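PDB 5Z87: EmGH1 from Erythrobacter marinus, which probably hydrolyses beta-glucosidic bonds as a member of glycosyl hydrolase family 3. Local coordinates for residues S207-V212 / F265-T270. Numbering follows the deposited sequence.
With EDO (1,2-ethanediol), chain K.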
ATOM      1  N   SER A 207      -0.809  24.191  -8.378  1.00 20.43           N
ATOM      2  CA  SER A 207      -1.500  23.973  -9.638  1.00 22.04           C
ATOM      3  C   SER A 207      -3.007  24.139  -9.480  1.00 23.68           C
ATOM      4  O   SER A 207      -3.654  24.757 -10.332  1.00 24.36           O
ATOM      5  CB  SER A 207      -1.166  22.587 -10.185  1.00 16.71           C
ATOM      6  OG  SER A 207       0.236  22.387 -10.214  1.00 23.01           O
ATOM      7  N   ALA A 208      -3.581  23.595  -8.399  1.00 21.66           N
ATOM      8  CA  ALA A 208      -5.030  23.676  -8.203  1.00 22.16           C
ATOM      9  C   ALA A 208      -5.507  25.125  -8.155  1.00 24.19           C
ATOM     10  O   ALA A 208      -6.528  25.467  -8.763  1.00 17.99           O
ATOM     11  CB  ALA A 208      -5.435  22.942  -6.919  1.00 16.48           C
ATOM     12  N   LYS A 209      -4.770  25.990  -7.448  1.00 18.55           N
ATOM     13  CA  LYS A 209      -5.134  27.399  -7.374  1.00 20.52           C
ATOM     14  C   LYS A 209      -5.059  28.067  -8.738  1.00 27.19           C
ATOM     15  O   LYS A 209      -5.898  28.912  -9.066  1.00 24.94           O
ATOM     16  CB  LYS A 209      -4.222  28.140  -6.401  1.00 18.15           C
ATOM     17  CG  LYS A 209      -4.191  27.560  -5.013  1.00 24.52           C
ATOM     18  CD  LYS A 209      -3.993  28.629  -3.964  1.00 27.87           C
ATOM     19  CE  LYS A 209      -2.678  29.336  -4.095  1.00 34.11           C
ATOM     20  NZ  LYS A 209      -2.807  30.681  -3.449  1.00 45.95           N
ATOM     21  N   ALA A 210      -4.037  27.736  -9.532  1.00 23.96           N
ATOM     22  CA  ALA A 210      -3.897  28.384 -10.832  1.00 24.06           C
ATOM     23  C   ALA A 210      -4.982  27.916 -11.796  1.00 22.33           C
ATOM     24  O   ALA A 210      -5.502  28.715 -12.582  1.00 23.87           O
ATOM     25  CB  ALA A 210      -2.507  28.122 -11.410  1.00 20.71           C
ATOM     26  N   ILE A 211      -5.334  26.629 -11.744  1.00 19.55           N
ATOM     27  CA  ILE A 211      -6.415  26.102 -12.574  1.00 22.29           C
ATOM     28  C   ILE A 211      -7.738  26.756 -12.204  1.00 21.98           C
ATOM     29  O   ILE A 211      -8.513  27.162 -13.077  1.00 23.53           O
ATOM     30  CB  ILE A 211      -6.516  24.569 -12.444  1.00 18.74           C
ATOM     31  CG1 ILE A 211      -5.229  23.874 -12.889  1.00 19.41           C
ATOM     32  CG2 ILE A 211      -7.730  24.039 -13.253  1.00 16.19           C
ATOM     33  CD1 ILE A 211      -5.114  22.438 -12.361  1.00 24.62           C
ATOM     34  N   VAL A 212      -8.047  26.809 -10.907  1.00 24.18           N
ATOM     35  CA  VAL A 212      -9.323  27.380 -10.492  1.00 20.18           C
ATOM     36  C   VAL A 212      -9.378  28.851 -10.880  1.00 22.59           C
ATOM     37  O   VAL A 212     -10.382  29.332 -11.417  1.00 22.78           O
ATOM     38  CB  VAL A 212      -9.562  27.179  -8.979  1.00 23.33           C
ATOM     39  CG1 VAL A 212     -10.836  27.909  -8.522  1.00 18.36           C
ATOM     40  CG2 VAL A 212      -9.672  25.705  -8.630  1.00 17.70           C
ATOM     41  N   PHE A 265      -7.289  20.718  -1.985  1.00 20.87           N
ATOM     42  CA  PHE A 265      -8.707  21.031  -1.832  1.00 17.68           C
ATOM     43  C   PHE A 265      -8.892  22.254  -0.943  1.00 22.51           C
ATOM     44  O   PHE A 265      -9.677  23.153  -1.261  1.00 23.18           O
ATOM     45  CB  PHE A 265      -9.455  19.836  -1.243  1.00 21.30           C
ATOM     46  CG  PHE A 265      -9.709  18.725  -2.227  1.00 22.37           C
ATOM     47  CD1 PHE A 265     -10.785  18.792  -3.107  1.00 17.33           C
ATOM     48  CD2 PHE A 265      -8.894  17.592  -2.245  1.00 16.47           C
ATOM     49  CE1 PHE A 265     -11.022  17.766  -4.009  1.00 16.55           C
ATOM     50  CE2 PHE A 265      -9.127  16.565  -3.144  1.00 14.74           C
ATOM     51  CZ  PHE A 265     -10.190  16.646  -4.031  1.00 14.24           C
ATOM     52  N   ARG A 266      -8.168  22.311   0.176  1.00 20.69           N
ATOM     53  CA  ARG A 266      -8.324  23.450   1.072  1.00 22.95           C
ATOM     54  C   ARG A 266      -7.973  24.751   0.364  1.00 27.03           C
ATOM     55  O   ARG A 266      -8.681  25.754   0.512  1.00 21.25           O
ATOM     56  CB  ARG A 266      -7.464  23.282   2.322  1.00 22.85           C
ATOM     57  CG  ARG A 266      -7.685  24.396   3.340  1.00 21.83           C
ATOM     58  CD  ARG A 266      -6.847  24.185   4.597  1.00 29.55           C
ATOM     59  NE  ARG A 266      -7.051  25.260   5.566  1.00 38.56           N
ATOM     60  CZ  ARG A 266      -7.535  25.100   6.795  1.00 39.99           C
ATOM     61  NH1 ARG A 266      -7.865  23.892   7.239  1.00 32.00           N
ATOM     62  NH2 ARG A 266      -7.680  26.156   7.588  1.00 42.08           N
ATOM     63  N   ALA A 267      -6.892  24.748  -0.424  1.00 20.06           N
ATOM     64  CA  ALA A 267      -6.503  25.953  -1.143  1.00 20.19           C
ATOM     65  C   ALA A 267      -7.513  26.302  -2.236  1.00 23.68           C
ATOM     66  O   ALA A 267      -7.879  27.470  -2.396  1.00 23.22           O
ATOM     67  CB  ALA A 267      -5.108  25.785  -1.736  1.00 18.23           C
ATOM     68  N   ALA A 268      -7.953  25.305  -3.006  1.00 19.14           N
ATOM     69  CA  ALA A 268      -8.967  25.531  -4.031  1.00 22.72           C
ATOM     70  C   ALA A 268     -10.242  26.119  -3.439  1.00 29.25           C
ATOM     71  O   ALA A 268     -10.851  27.021  -4.028  1.00 22.89           O
ATOM     72  CB  ALA A 268      -9.292  24.216  -4.745  1.00 16.36           C
ATOM     73  N   ILE A 269     -10.665  25.609  -2.282  1.00 24.48           N
ATOM     74  CA  ILE A 269     -11.948  25.986  -1.707  1.00 19.80           C
ATOM     75  C   ILE A 269     -11.845  27.330  -0.994  1.00 26.06           C
ATOM     76  O   ILE A 269     -12.614  28.253  -1.279  1.00 32.28           O
ATOM     77  CB  ILE A 269     -12.447  24.880  -0.760  1.00 20.22           C
ATOM     78  CG1 ILE A 269     -12.819  23.619  -1.543  1.00 20.65           C
ATOM     79  CG2 ILE A 269     -13.619  25.369   0.067  1.00 18.33           C
ATOM     80  CD1 ILE A 269     -14.096  23.740  -2.362  1.00 18.59           C
ATOM     81  N   THR A 270     -10.880  27.475  -0.076  1.00 21.73           N
ATOM     82  CA  THR A 270     -10.807  28.650   0.787  1.00 23.99           C
ATOM     83  C   THR A 270      -9.968  29.791   0.228  1.00 24.91           C
ATOM     84  O   THR A 270     -10.045  30.898   0.762  1.00 28.66           O
ATOM     85  CB  THR A 270     -10.220  28.308   2.161  1.00 24.48           C
ATOM     86  OG1 THR A 270      -8.819  28.038   2.019  1.00 25.89           O
ATOM     87  CG2 THR A 270     -10.934  27.121   2.824  1.00 18.03           C
TER
HETATM   88  C1  EDO K 809      -9.423  23.771  10.655  1.00 35.10           C
HETATM   89  O1  EDO K 809      -9.355  23.059  11.896  1.00 50.78           O
HETATM   90  C2  EDO K 809      -9.481  25.264  10.968  1.00 43.80           C
HETATM   91  O2  EDO K 809      -8.161  25.827  10.951  1.00 52.28           O
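The backbones of 207-212 and 265-270 come closest at Lys-209 and Ala-268, whose CA atoms lie 5.4 Å apart, where two outer helices of the TIM-barrel-like N-terminal domain of the family 3 hydrolases meet, an approach probably eased by the small Ala-267 and Ala-268. Ala-267 meets the aliphatic part of Lys-209, its CB 3.8 Å from CD of the lysine and equally near CG. With CG turned anti to the carbonyl carbon (chi1 -56°) and the chain bent further along, Lys-209 lies alongside that methyl while its NZ goes on to a salt bridge with Glu-271, just beyond helix 263-270. Deeper in, Val-212 and Ala-268 both rest on Val-232 of the parallel barrel strand 229-235, which the two helices flank in sequence. Arg-266 extends from helix 263-270, its NH2 giving a weak hydrogen bond to O2 of a 1,2-ethanediol probably from the crystallisation liquor, and its side chain touches Trp-304. With an alanine in place of Arg-266 the diol O2 would probably be left without this donor and Trp-304 without the side chain that touches it. Arg-266 O takes Thr-270 N and OG1 from opposite faces of its plane, OG1 at 2.7 Å. Across the helices, Val-212 CG2 reaches Ala-268 CB at 4.2 Å.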